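Long-range contacts in neuraminidase (PDB 4GDI), which is a sialidase-like viral protein that may remove terminal sialic acid from glycoconjugates, although its putative active site has diverged: residues Q14-K19 against C334-F339; L114-R119 against L145-S150; V161-G166 against R175-Q180; T201-N206 against L272-A277. One frame throughout, in Å; residues are numbered along the deposited sequence.

Contact 1: residues Q14-K19 against C334-F339. With NO3 (nitrate ion), chain V.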
loop_
_atom_site.group_PDB
_atom_site.type_symbol
_atom_site.label_atom_id
_atom_site.label_comp_id
_atom_site.label_asym_id
_atom_site.label_seq_id
_atom_site.Cartn_x
_atom_site.Cartn_y
_atom_site.Cartn_z
ATOM N N GLN A 14 2.299 -32.267 -16.849
ATOM C CA GLN A 14 1.175 -32.479 -17.742
ATOM C C GLN A 14 0.135 -31.401 -17.491
ATOM O O GLN A 14 0.022 -30.894 -16.386
ATOM C CB GLN A 14 0.553 -33.858 -17.512
ATOM C CG GLN A 14 1.500 -35.030 -17.772
ATOM C CD GLN A 14 1.911 -35.144 -19.237
ATOM O OE1 GLN A 14 1.181 -34.715 -20.135
ATOM N NE2 GLN A 14 3.088 -35.719 -19.482
ATOM N N MET A 15 -0.615 -31.058 -18.526
ATOM C CA MET A 15 -1.704 -30.110 -18.384
ATOM C C MET A 15 -2.866 -30.765 -17.670
ATOM O O MET A 15 -3.149 -31.934 -17.897
ATOM C CB MET A 15 -2.169 -29.636 -19.751
ATOM C CG MET A 15 -3.278 -28.575 -19.654
ATOM S SD MET A 15 -3.661 -27.772 -21.226
ATOM C CE MET A 15 -2.166 -26.782 -21.424
ATOM N N CYS A 16 -3.547 -30.014 -16.811
ATOM C CA CYS A 16 -4.744 -30.528 -16.159
ATOM C C CYS A 16 -5.792 -30.849 -17.217
ATOM O O CYS A 16 -5.859 -30.188 -18.257
ATOM C CB CYS A 16 -5.295 -29.510 -15.157
ATOM S SG CYS A 16 -4.159 -29.082 -13.823
ATOM N N GLU A 17 -6.599 -31.873 -16.972
ATOM C CA GLU A 17 -7.745 -32.126 -17.839
ATOM C C GLU A 17 -8.688 -30.934 -17.725
ATOM O O GLU A 17 -8.944 -30.452 -16.617
ATOM C CB GLU A 17 -8.483 -33.393 -17.418
ATOM C CG GLU A 17 -7.874 -34.687 -17.926
ATOM C CD GLU A 17 -8.940 -35.717 -18.261
ATOM O OE1 GLU A 17 -9.528 -36.294 -17.318
ATOM O OE2 GLU A 17 -9.202 -35.930 -19.468
ATOM N N VAL A 18 -9.201 -30.457 -18.853
ATOM C CA VAL A 18 -10.141 -29.332 -18.820
ATOM C C VAL A 18 -11.533 -29.743 -19.277
ATOM O O VAL A 18 -11.731 -30.086 -20.441
ATOM C CB VAL A 18 -9.666 -28.171 -19.693
ATOM C CG1 VAL A 18 -10.735 -27.066 -19.736
ATOM C CG2 VAL A 18 -8.341 -27.632 -19.195
ATOM N N LYS A 19 -12.495 -29.683 -18.360
ATOM C CA LYS A 19 -13.877 -30.054 -18.662
ATOM C C LYS A 19 -14.813 -28.891 -18.394
ATOM O O LYS A 19 -16.016 -28.990 -18.598
ATOM C CB LYS A 19 -14.297 -31.257 -17.823
ATOM C CG LYS A 19 -13.415 -32.475 -18.040
ATOM C CD LYS A 19 -13.902 -33.692 -17.268
ATOM C CE LYS A 19 -12.743 -34.636 -16.959
ATOM N NZ LYS A 19 -13.182 -36.033 -16.702
ATOM N N CYS A 334 -0.971 -30.936 -11.641
ATOM C CA CYS A 334 -0.928 -30.725 -13.081
ATOM C C CYS A 334 -0.905 -29.226 -13.380
ATOM O O CYS A 334 -1.160 -28.399 -12.497
ATOM C CB CYS A 334 -2.127 -31.404 -13.756
ATOM S SG CYS A 334 -3.738 -30.934 -13.064
ATOM N N GLN A 335 -0.584 -28.880 -14.620
ATOM C CA GLN A 335 -0.419 -27.486 -15.001
ATOM C C GLN A 335 -1.772 -26.884 -15.403
ATOM O O GLN A 335 -2.454 -27.379 -16.308
ATOM C CB GLN A 335 0.604 -27.368 -16.130
ATOM C CG GLN A 335 0.788 -25.970 -16.666
ATOM C CD GLN A 335 1.317 -25.035 -15.627
ATOM O OE1 GLN A 335 2.371 -25.279 -15.040
ATOM N NE2 GLN A 335 0.590 -23.947 -15.380
ATOM N N ARG A 336 -2.171 -25.820 -14.730
ATOM C CA ARG A 336 -3.440 -25.177 -15.062
ATOM C C ARG A 336 -3.287 -24.232 -16.253
ATOM O O ARG A 336 -2.197 -23.719 -16.534
ATOM C CB ARG A 336 -4.000 -24.415 -13.852
ATOM C CG ARG A 336 -4.534 -25.314 -12.733
ATOM C CD ARG A 336 -5.450 -24.535 -11.790
ATOM N NE ARG A 336 -4.756 -23.426 -11.122
ATOM C CZ ARG A 336 -5.315 -22.265 -10.813
ATOM N NH1 ARG A 336 -6.598 -22.033 -11.108
ATOM N NH2 ARG A 336 -4.600 -21.329 -10.208
ATOM N N ILE A 337 -4.405 -23.977 -16.924
ATOM C CA ILE A 337 -4.432 -23.040 -18.048
ATOM C C ILE A 337 -5.599 -22.083 -17.841
ATOM O O ILE A 337 -6.688 -22.485 -17.398
ATOM C CB ILE A 337 -4.544 -23.776 -19.420
ATOM C CG1 ILE A 337 -4.471 -22.783 -20.586
ATOM C CG2 ILE A 337 -5.816 -24.590 -19.515
ATOM C CD1 ILE A 337 -3.163 -22.022 -20.656
ATOM N N CYS A 338 -5.364 -20.807 -18.125
ATOM C CA CYS A 338 -6.400 -19.800 -17.937
ATOM C C CYS A 338 -6.428 -18.908 -19.162
ATOM O O CYS A 338 -5.520 -18.950 -19.995
ATOM C CB CYS A 338 -6.106 -18.942 -16.694
ATOM S SG CYS A 338 -5.900 -19.817 -15.117
ATOM N N PHE A 339 -7.471 -18.098 -19.292
ATOM C CA PHE A 339 -7.440 -17.081 -20.322
ATOM C C PHE A 339 -7.971 -15.778 -19.773
ATOM O O PHE A 339 -8.692 -15.757 -18.770
ATOM C CB PHE A 339 -8.202 -17.526 -21.584
ATOM C CG PHE A 339 -9.690 -17.727 -21.381
ATOM C CD1 PHE A 339 -10.575 -16.678 -21.547
ATOM C CD2 PHE A 339 -10.198 -18.979 -21.069
ATOM C CE1 PHE A 339 -11.941 -16.868 -21.374
ATOM C CE2 PHE A 339 -11.562 -19.179 -20.895
ATOM C CZ PHE A 339 -12.434 -18.118 -21.054
HETATM N N NO3 V . -7.061 -18.801 -9.517
HETATM O O1 NO3 V . -6.512 -19.084 -10.770
HETATM O O2 NO3 V . -7.768 -17.610 -9.285
HETATM O O3 NO3 V . -6.928 -19.709 -8.476
#
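Gln335 is gripped by both of its backbone polar atoms. Its N-H points almost straight at Gln14 O, with Gln335 N 2.7 Å from that oxygen and an N-H...O angle of 171°. Its carbonyl in turn accepts Cys16 N at 2.9 Å from Gln335 O; this donor stands above the carbonyl plane, and Met15 CA adds a CA-H...O contact to the same oxygen. The result is a single beta bridge between Met15 and Gln335, with a disulfide right beside it, Cys16 SG to Cys334 SG, 2.0 Å. With the chain bent at chi2 (63°), Gln335 NE2 returns to Arg336 O at 3.0 Å and also meets Pro326 O, while OE1 takes the N-H of Lys12. Arg336 CG passes 3.9 Å from Cys16 SG; farther out, NE forms a salt bridge to Asp329. The edge of the guanidinium holds one nitrate oxygen, O1, with Arg336 NH1 and NH2 each 3.0 Å from it; that ion, probably from the crystallisation liquor, also binds Val133 N of the second subunit. Apolar contact is light: Val18 CG2 meets Ile337 CG2 at 4.0 Å, the two side chains crossing near a right angle. Joining the approach to strand 20-25 with the lead into strand 338-346, this pairing illustrates the closure of a beta-propeller ring by a blade built from both ends of the chain.

Contact 2: residues L114-R119 against L145-S150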
loop_
_atom_site.group_PDB
_atom_site.type_symbol
_atom_site.label_atom_id
_atom_site.label_comp_id
_atom_site.label_asym_id
_atom_site.label_seq_id
_atom_site.Cartn_x
_atom_site.Cartn_y
_atom_site.Cartn_z
ATOM N N LEU A 114 9.229 -6.586 -22.457
ATOM C CA LEU A 114 9.563 -6.007 -23.749
ATOM C C LEU A 114 8.538 -4.944 -24.134
ATOM O O LEU A 114 7.324 -5.119 -23.938
ATOM C CB LEU A 114 9.593 -7.086 -24.838
ATOM C CG LEU A 114 10.571 -8.266 -24.701
ATOM C CD1 LEU A 114 9.936 -9.437 -23.936
ATOM C CD2 LEU A 114 11.009 -8.703 -26.085
ATOM N N VAL A 115 9.024 -3.841 -24.680
ATOM C CA VAL A 115 8.141 -2.796 -25.207
ATOM C C VAL A 115 8.621 -2.332 -26.570
ATOM O O VAL A 115 9.828 -2.350 -26.864
ATOM C CB VAL A 115 8.071 -1.555 -24.293
ATOM C CG1 VAL A 115 7.301 -1.852 -23.006
ATOM C CG2 VAL A 115 9.461 -1.046 -23.988
ATOM N N ALA A 116 7.678 -1.874 -27.389
ATOM C CA ALA A 116 8.018 -1.313 -28.686
ATOM C C ALA A 116 7.687 0.169 -28.688
ATOM O O ALA A 116 6.651 0.574 -28.159
ATOM C CB ALA A 116 7.273 -2.037 -29.785
ATOM N N ASN A 117 8.597 0.979 -29.233
ATOM C CA ASN A 117 8.388 2.425 -29.348
ATOM C C ASN A 117 8.840 2.934 -30.716
ATOM O O ASN A 117 9.606 2.270 -31.419
ATOM C CB ASN A 117 9.164 3.186 -28.269
ATOM C CG ASN A 117 8.547 3.045 -26.887
ATOM O OD1 ASN A 117 7.597 3.748 -26.533
ATOM N ND2 ASN A 117 9.095 2.138 -26.100
ATOM N N GLY A 118 8.369 4.123 -31.080
ATOM C CA GLY A 118 8.757 4.750 -32.332
ATOM C C GLY A 118 7.831 4.337 -33.458
ATOM O O GLY A 118 7.029 3.418 -33.316
ATOM N N ARG A 119 7.935 5.027 -34.584
ATOM C CA ARG A 119 7.005 4.810 -35.677
ATOM C C ARG A 119 7.745 4.282 -36.895
ATOM O O ARG A 119 8.866 4.706 -37.189
ATOM C CB ARG A 119 6.265 6.112 -36.014
ATOM C CG ARG A 119 5.586 6.774 -34.809
ATOM C CD ARG A 119 5.104 8.188 -35.148
ATOM N NE ARG A 119 5.226 9.119 -34.022
ATOM C CZ ARG A 119 4.250 9.420 -33.164
ATOM N NH1 ARG A 119 3.047 8.868 -33.277
ATOM N NH2 ARG A 119 4.479 10.283 -32.181
ATOM N N LEU A 145 7.999 -2.436 -35.378
ATOM C CA LEU A 145 8.061 -3.662 -34.599
ATOM C C LEU A 145 6.816 -3.761 -33.725
ATOM O O LEU A 145 6.336 -2.755 -33.199
ATOM C CB LEU A 145 9.322 -3.709 -33.751
ATOM C CG LEU A 145 10.598 -3.818 -34.574
ATOM C CD1 LEU A 145 11.797 -3.710 -33.661
ATOM C CD2 LEU A 145 10.635 -5.117 -35.373
ATOM N N ARG A 146 6.298 -4.979 -33.608
ATOM C CA ARG A 146 5.048 -5.234 -32.909
ATOM C C ARG A 146 5.195 -6.396 -31.937
ATOM O O ARG A 146 5.563 -7.502 -32.325
ATOM C CB ARG A 146 3.931 -5.533 -33.918
ATOM C CG ARG A 146 3.753 -4.416 -34.947
ATOM C CD ARG A 146 2.604 -4.677 -35.887
ATOM N NE ARG A 146 2.763 -5.804 -36.804
ATOM C CZ ARG A 146 3.529 -5.809 -37.895
ATOM N NH1 ARG A 146 4.327 -4.784 -38.177
ATOM N NH2 ARG A 146 3.526 -6.868 -38.694
ATOM N N LEU A 147 4.940 -6.111 -30.665
ATOM C CA LEU A 147 4.844 -7.135 -29.630
ATOM C C LEU A 147 3.393 -7.605 -29.463
ATOM O O LEU A 147 2.461 -6.849 -29.726
ATOM C CB LEU A 147 5.415 -6.587 -28.328
ATOM C CG LEU A 147 6.939 -6.440 -28.413
ATOM C CD1 LEU A 147 7.539 -5.462 -27.377
ATOM C CD2 LEU A 147 7.568 -7.813 -28.251
ATOM N N PRO A 148 3.194 -8.857 -29.018
ATOM C CA PRO A 148 1.842 -9.427 -29.139
ATOM C C PRO A 148 0.806 -9.038 -28.076
ATOM O O PRO A 148 -0.352 -9.445 -28.200
ATOM C CB PRO A 148 2.099 -10.928 -29.073
ATOM C CG PRO A 148 3.349 -11.062 -28.261
ATOM C CD PRO A 148 4.184 -9.856 -28.575
ATOM N N ASN A 149 1.192 -8.267 -27.066
ATOM C CA ASN A 149 0.268 -7.879 -26.006
ATOM C C ASN A 149 -0.340 -9.100 -25.330
ATOM O O ASN A 149 -1.540 -9.197 -25.111
ATOM C CB ASN A 149 -0.802 -6.925 -26.546
ATOM C CG ASN A 149 -0.193 -5.757 -27.282
ATOM O OD1 ASN A 149 0.664 -5.044 -26.744
ATOM N ND2 ASN A 149 -0.578 -5.587 -28.534
ATOM N N SER A 150 0.536 -10.038 -25.011
ATOM C CA SER A 150 0.178 -11.211 -24.238
ATOM C C SER A 150 1.479 -11.682 -23.606
ATOM O O SER A 150 2.553 -11.290 -24.056
ATOM C CB SER A 150 -0.375 -12.295 -25.152
ATOM O OG SER A 150 -1.043 -13.309 -24.427
#
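Leu147 pushes its CD1 methyl up against the backbone of Leu114 to Ala116, an example of how an interblade linker of a beta-propeller packs on the sheet it has just left. Strand 111-117 lies inside one four-stranded blade, and residues 145-150 lead from that blade to the next, whose Val163 also touches Leu147. The tight part is almost entirely this one side chain. Leu147 CD1 lies 3.4 Å from Leu114 C and equally close to Val115 C, so it presses on peptide groups as well as on side chains. Both branches of the fork reach Leu114 CB, Leu147 CD1 at 3.6 Å and CD2 at 4.0 Å, and the two side chains cross roughly at right angles. No hydrogen bond spans the segments; two linker N-H groups find partners elsewhere, Leu147 N at Ser101 OG and Leu145 N at Ser123 OG. Toward the end of the strand the packing slackens. Leu145 turns its branches to Ile125 and Asp165, and past Asn117 the chain runs out to the exposed, poorly ordered Arg119. At the boundary between the two regimes sits Ala116, its CB 3.6 Å from Leu145 O.

Contact 3: residues V161-G166 against R175-Q180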
loop_
_atom_site.group_PDB
_atom_site.type_symbol
_atom_site.label_atom_id
_atom_site.label_comp_id
_atom_site.label_asym_id
_atom_site.label_seq_id
_atom_site.Cartn_x
_atom_site.Cartn_y
_atom_site.Cartn_z
ATOM N N VAL A 161 9.364 -15.065 -27.234
ATOM C CA VAL A 161 8.316 -14.127 -27.612
ATOM C C VAL A 161 8.284 -13.997 -29.125
ATOM O O VAL A 161 9.316 -14.111 -29.782
ATOM C CB VAL A 161 8.540 -12.766 -26.970
ATOM C CG1 VAL A 161 9.847 -12.146 -27.461
ATOM C CG2 VAL A 161 7.375 -11.844 -27.241
ATOM N N ILE A 162 7.090 -13.808 -29.669
ATOM C CA ILE A 162 6.911 -13.560 -31.093
ATOM C C ILE A 162 6.961 -12.058 -31.355
ATOM O O ILE A 162 6.208 -11.298 -30.761
ATOM C CB ILE A 162 5.557 -14.100 -31.615
ATOM C CG1 ILE A 162 5.368 -15.579 -31.231
ATOM C CG2 ILE A 162 5.463 -13.942 -33.121
ATOM C CD1 ILE A 162 6.497 -16.462 -31.646
ATOM N N VAL A 163 7.861 -11.638 -32.237
ATOM C CA VAL A 163 7.943 -10.241 -32.654
ATOM C C VAL A 163 7.583 -10.112 -34.137
ATOM O O VAL A 163 8.051 -10.898 -34.962
ATOM C CB VAL A 163 9.368 -9.701 -32.452
ATOM C CG1 VAL A 163 9.492 -8.298 -33.016
ATOM C CG2 VAL A 163 9.748 -9.727 -30.975
ATOM N N SER A 164 6.760 -9.121 -34.477
ATOM C CA SER A 164 6.349 -8.918 -35.868
ATOM C C SER A 164 6.871 -7.587 -36.408
ATOM O O SER A 164 7.073 -6.634 -35.652
ATOM C CB SER A 164 4.831 -8.981 -36.004
ATOM O OG SER A 164 4.331 -10.214 -35.524
ATOM N N ASP A 165 7.084 -7.549 -37.721
ATOM C CA ASP A 165 7.708 -6.416 -38.407
ATOM C C ASP A 165 7.027 -6.290 -39.764
ATOM O O ASP A 165 6.317 -7.206 -40.197
ATOM C CB ASP A 165 9.199 -6.689 -38.579
ATOM C CG ASP A 165 10.009 -5.443 -38.942
ATOM O OD1 ASP A 165 9.426 -4.399 -39.311
ATOM O OD2 ASP A 165 11.255 -5.538 -38.885
ATOM N N GLY A 166 7.217 -5.158 -40.433
ATOM C CA GLY A 166 6.629 -4.950 -41.747
ATOM C C GLY A 166 5.390 -4.074 -41.732
ATOM O O GLY A 166 4.500 -4.268 -40.914
ATOM N N ARG A 175 9.027 -13.332 -36.191
ATOM C CA ARG A 175 10.198 -14.003 -35.659
ATOM C C ARG A 175 9.958 -14.485 -34.229
ATOM O O ARG A 175 9.304 -13.802 -33.441
ATOM C CB ARG A 175 11.370 -13.025 -35.629
ATOM C CG ARG A 175 11.833 -12.561 -36.984
ATOM C CD ARG A 175 13.021 -11.627 -36.850
ATOM N NE ARG A 175 13.631 -11.362 -38.144
ATOM C CZ ARG A 175 14.742 -10.657 -38.322
ATOM N NH1 ARG A 175 15.382 -10.136 -37.278
ATOM N NH2 ARG A 175 15.213 -10.481 -39.552
ATOM N N ILE A 176 10.498 -15.657 -33.902
ATOM C CA ILE A 176 10.615 -16.076 -32.519
ATOM C C ILE A 176 11.947 -15.572 -31.997
ATOM O O ILE A 176 12.989 -15.809 -32.613
ATOM C CB ILE A 176 10.637 -17.598 -32.363
ATOM C CG1 ILE A 176 9.398 -18.221 -32.983
ATOM C CG2 ILE A 176 10.724 -17.957 -30.874
ATOM C CD1 ILE A 176 9.458 -19.732 -33.044
ATOM N N TYR A 177 11.910 -14.876 -30.868
ATOM C CA TYR A 177 13.123 -14.491 -30.177
ATOM C C TYR A 177 13.304 -15.339 -28.915
ATOM O O TYR A 177 12.363 -15.531 -28.145
ATOM C CB TYR A 177 13.063 -13.013 -29.818
ATOM C CG TYR A 177 13.454 -12.098 -30.948
ATOM C CD1 TYR A 177 12.549 -11.750 -31.945
ATOM C CD2 TYR A 177 14.730 -11.580 -31.019
ATOM C CE1 TYR A 177 12.917 -10.905 -32.980
ATOM C CE2 TYR A 177 15.111 -10.748 -32.053
ATOM C CZ TYR A 177 14.208 -10.412 -33.024
ATOM O OH TYR A 177 14.607 -9.567 -34.031
ATOM N N GLU A 178 14.504 -15.867 -28.710
ATOM C CA GLU A 178 14.821 -16.512 -27.447
ATOM C C GLU A 178 15.666 -15.577 -26.585
ATOM O O GLU A 178 16.693 -15.086 -27.042
ATOM C CB GLU A 178 15.583 -17.813 -27.665
ATOM C CG GLU A 178 15.986 -18.458 -26.359
ATOM C CD GLU A 178 16.832 -19.712 -26.549
ATOM O OE1 GLU A 178 17.122 -20.072 -27.704
ATOM O OE2 GLU A 178 17.201 -20.331 -25.529
ATOM N N LEU A 179 15.229 -15.351 -25.343
ATOM C CA LEU A 179 15.929 -14.478 -24.404
ATOM C C LEU A 179 16.400 -15.263 -23.185
ATOM O O LEU A 179 15.769 -16.240 -22.783
ATOM C CB LEU A 179 14.999 -13.363 -23.918
ATOM C CG LEU A 179 14.147 -12.690 -24.981
ATOM C CD1 LEU A 179 13.289 -11.598 -24.341
ATOM C CD2 LEU A 179 15.041 -12.131 -26.085
ATOM N N GLN A 180 17.521 -14.835 -22.615
ATOM C CA GLN A 180 17.964 -15.301 -21.302
ATOM C C GLN A 180 18.457 -14.072 -20.529
ATOM O O GLN A 180 19.221 -13.259 -21.050
ATOM C CB GLN A 180 19.063 -16.384 -21.426
ATOM C CG GLN A 180 18.545 -17.749 -21.861
ATOM C CD GLN A 180 19.640 -18.819 -21.953
ATOM O OE1 GLN A 180 20.605 -18.804 -21.190
ATOM N NE2 GLN A 180 19.482 -19.755 -22.883
#
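Tyr177 presents its ring obliquely to Val163, whose CG2 lies 3.6 Å from Tyr177 CD1 while its CB sits near both CD1 and CE1. The same ring stacks with Phe137 and Trp187, and it also touches Val184. The other flat group, the guanidinium of Arg175, meets Tyr177 OH at its edge and in its plane, through a weak hydrogen bond from Arg175 NH1 at 3.4 Å; the firmer partner is Gln189, which takes the NE hydrogen. Behind these side chains runs an antiparallel hairpin. Val161-Tyr177 and Val163-Arg175 are hydrogen-bonded pairs, each closed by two backbone bonds, of which Tyr177 N to Val161 O, at 2.9 Å, is practically straight. Between them Ile162 and Ile176 form a non-hydrogen-bonded pair whose side chains occupy the other face of the sheet. There, successive turns of Ile162 (chi1 -52°, chi2 -54°) fold its CD1 over to Ile176 CG1 at 3.6 Å. The strand directions differ by 135°, a strongly twisted pairing at the middle of a propeller blade. Farther along, Glu178 and Gln180 belong to a calcium site seen in a structure of this protein but not occupied at Glu178 in this chain; here the Glu178 carboxylate holds Arg186 and Ser158. The chemistry thus divides the labour: backbone bonds fix which residues pair, whereas the side chains that meet across the strands do so by apolar contact.

Contact 4: residues T201-N206 against L272-A277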
loop_
_atom_site.group_PDB
_atom_site.type_symbol
_atom_site.label_atom_id
_atom_site.label_comp_id
_atom_site.label_asym_id
_atom_site.label_seq_id
_atom_site.Cartn_x
_atom_site.Cartn_y
_atom_site.Cartn_z
ATOM N N THR A 201 -0.779 -15.304 -28.835
ATOM C CA THR A 201 -1.016 -15.582 -27.436
ATOM C C THR A 201 -0.670 -17.052 -27.208
ATOM O O THR A 201 -1.087 -17.936 -27.968
ATOM C CB THR A 201 -2.463 -15.225 -27.007
ATOM O OG1 THR A 201 -2.686 -15.572 -25.636
ATOM C CG2 THR A 201 -3.513 -15.958 -27.874
ATOM N N CYS A 202 0.118 -17.314 -26.168
ATOM C CA CYS A 202 0.836 -18.584 -26.060
ATOM C C CYS A 202 0.755 -19.186 -24.659
ATOM O O CYS A 202 0.463 -18.487 -23.681
ATOM C CB CYS A 202 2.329 -18.367 -26.358
ATOM S SG CYS A 202 2.778 -17.503 -27.893
ATOM N N TYR A 203 1.047 -20.482 -24.574
ATOM C CA TYR A 203 1.217 -21.165 -23.299
ATOM C C TYR A 203 2.294 -22.212 -23.519
ATOM O O TYR A 203 2.706 -22.447 -24.658
ATOM C CB TYR A 203 -0.087 -21.794 -22.801
ATOM C CG TYR A 203 -0.631 -22.854 -23.713
ATOM C CD1 TYR A 203 -1.479 -22.520 -24.767
ATOM C CD2 TYR A 203 -0.301 -24.193 -23.530
ATOM C CE1 TYR A 203 -1.988 -23.492 -25.616
ATOM C CE2 TYR A 203 -0.809 -25.177 -24.369
ATOM C CZ TYR A 203 -1.647 -24.812 -25.412
ATOM O OH TYR A 203 -2.138 -25.774 -26.248
ATOM N N THR A 204 2.780 -22.809 -22.435
ATOM C CA THR A 204 3.785 -23.855 -22.550
ATOM C C THR A 204 3.390 -25.123 -21.788
ATOM O O THR A 204 2.769 -25.068 -20.727
ATOM C CB THR A 204 5.151 -23.380 -22.053
ATOM O OG1 THR A 204 6.109 -24.430 -22.246
ATOM C CG2 THR A 204 5.089 -23.010 -20.587
ATOM N N ILE A 205 3.743 -26.267 -22.362
ATOM C CA ILE A 205 3.493 -27.561 -21.732
ATOM C C ILE A 205 4.438 -28.601 -22.322
ATOM O O ILE A 205 4.725 -28.557 -23.522
ATOM C CB ILE A 205 2.036 -28.025 -21.938
ATOM C CG1 ILE A 205 1.691 -29.172 -20.977
ATOM C CG2 ILE A 205 1.806 -28.466 -23.378
ATOM C CD1 ILE A 205 1.787 -28.798 -19.502
ATOM N N ASN A 206 4.869 -29.552 -21.486
ATOM C CA ASN A 206 6.033 -30.425 -21.745
ATOM C C ASN A 206 7.037 -29.898 -22.774
ATOM O O ASN A 206 7.161 -30.442 -23.868
ATOM C CB ASN A 206 5.644 -31.887 -22.083
ATOM C CG ASN A 206 4.193 -32.053 -22.491
ATOM O OD1 ASN A 206 3.754 -31.505 -23.503
ATOM N ND2 ASN A 206 3.449 -32.864 -21.725
ATOM N N LEU A 272 -6.995 -23.571 -27.476
ATOM C CA LEU A 272 -6.213 -24.524 -26.694
ATOM C C LEU A 272 -5.890 -25.726 -27.564
ATOM O O LEU A 272 -6.750 -26.558 -27.844
ATOM C CB LEU A 272 -6.955 -24.961 -25.437
ATOM C CG LEU A 272 -6.153 -25.775 -24.416
ATOM C CD1 LEU A 272 -4.980 -24.980 -23.893
ATOM C CD2 LEU A 272 -7.042 -26.206 -23.251
ATOM N N ASP A 273 -4.626 -25.809 -27.959
ATOM C CA ASP A 273 -4.165 -26.734 -28.983
ATOM C C ASP A 273 -3.666 -28.027 -28.329
ATOM O O ASP A 273 -2.472 -28.311 -28.308
ATOM C CB ASP A 273 -3.070 -26.045 -29.801
ATOM C CG ASP A 273 -2.526 -26.907 -30.917
ATOM O OD1 ASP A 273 -3.140 -27.950 -31.256
ATOM O OD2 ASP A 273 -1.471 -26.519 -31.460
ATOM N N GLU A 274 -4.628 -28.779 -27.797
ATOM C CA GLU A 274 -4.398 -30.055 -27.143
ATOM C C GLU A 274 -5.394 -31.104 -27.680
ATOM O O GLU A 274 -6.084 -30.882 -28.670
ATOM C CB GLU A 274 -4.584 -29.882 -25.634
ATOM C CG GLU A 274 -3.701 -28.802 -25.036
ATOM C CD GLU A 274 -2.237 -29.194 -25.066
ATOM O OE1 GLU A 274 -1.973 -30.403 -24.897
ATOM O OE2 GLU A 274 -1.359 -28.319 -25.264
ATOM N N LYS A 275 -5.453 -32.244 -27.014
ATOM C CA LYS A 275 -6.467 -33.246 -27.289
ATOM C C LYS A 275 -7.101 -33.634 -25.963
ATOM O O LYS A 275 -6.465 -34.296 -25.150
ATOM C CB LYS A 275 -5.848 -34.485 -27.929
ATOM C CG LYS A 275 -5.351 -34.281 -29.349
ATOM C CD LYS A 275 -5.062 -35.625 -30.011
ATOM C CE LYS A 275 -4.282 -35.440 -31.298
ATOM N NZ LYS A 275 -3.306 -36.548 -31.508
ATOM N N PRO A 276 -8.347 -33.209 -25.725
ATOM C CA PRO A 276 -9.200 -32.369 -26.570
ATOM C C PRO A 276 -8.675 -30.956 -26.756
ATOM O O PRO A 276 -7.938 -30.450 -25.905
ATOM C CB PRO A 276 -10.505 -32.290 -25.772
ATOM C CG PRO A 276 -10.495 -33.498 -24.904
ATOM C CD PRO A 276 -9.062 -33.661 -24.520
ATOM N N ALA A 277 -9.077 -30.333 -27.859
ATOM C CA ALA A 277 -8.822 -28.924 -28.084
ATOM C C ALA A 277 -10.015 -28.121 -27.597
ATOM O O ALA A 277 -11.107 -28.662 -27.433
ATOM C CB ALA A 277 -8.599 -28.663 -29.559
#
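Tyr203 and the tight turn at Leu272-Glu274 meet where the first strand of one beta-propeller blade is covered by the long linker leading to strand 277-281. The turn is an inverse gamma turn centred on Asp273, with a weak bond from Glu274 N back to Leu272 O. The phenol hydroxyl works both ways. It donates to Glu274 OE2 at 2.8 Å from Tyr203 OH, using the anti lone pair of that oxygen, and it accepts a weak hydrogen bond from Asp273 N at 3.0 Å, whose N-H...O angle of 128° is far from straight. Both partners lie at the edge of the ring, near its plane, though the carboxylate is turned 58° from that plane. Leu272 covers one face instead: its CD1 stands 4.1 Å from the centroid of the Tyr203 ring, a CH-pi contact in which the two side chains cross at about a right angle. Tyr203 CG lies between the backbone N and the carbonyl carbon (chi1 62°), and the ring runs from the strand toward the turn. The charges are balanced from outside: Lys210 of the adjoining strand forms a salt bridge with Glu274 OE2 and also binds Asp273 O, and Arg226 pairs with the Asp273 carboxylate. Such a setting would probably keep Glu274 ionised. Beside the Tyr203-Glu274 bond, Ile205 lends an apolar flank, its CG2 resting 3.7 Å from Glu274 OE2.

How the contacts relate
Followed from the N terminus, the chain enters contact 1 first and leaves it last: residues 14-19 wait for 334-339, and the loop so closed encloses the other three contacts. Inside it they stand in series, none crossing another. Contact 2 ties a blade to its outgoing linker, contact 3 is the short hairpin of the next blade, and contact 4 joins the strand that opens the following one to a later linker. Some of the contacts also touch one another. Arg146 N probably bonds to Ser164 O between contacts 2 and 3, Ser150 OG meets Thr201 OG1 between contacts 2 and 4, and Met15 CE packs on Tyr203, bringing contact 4 against the outer closure.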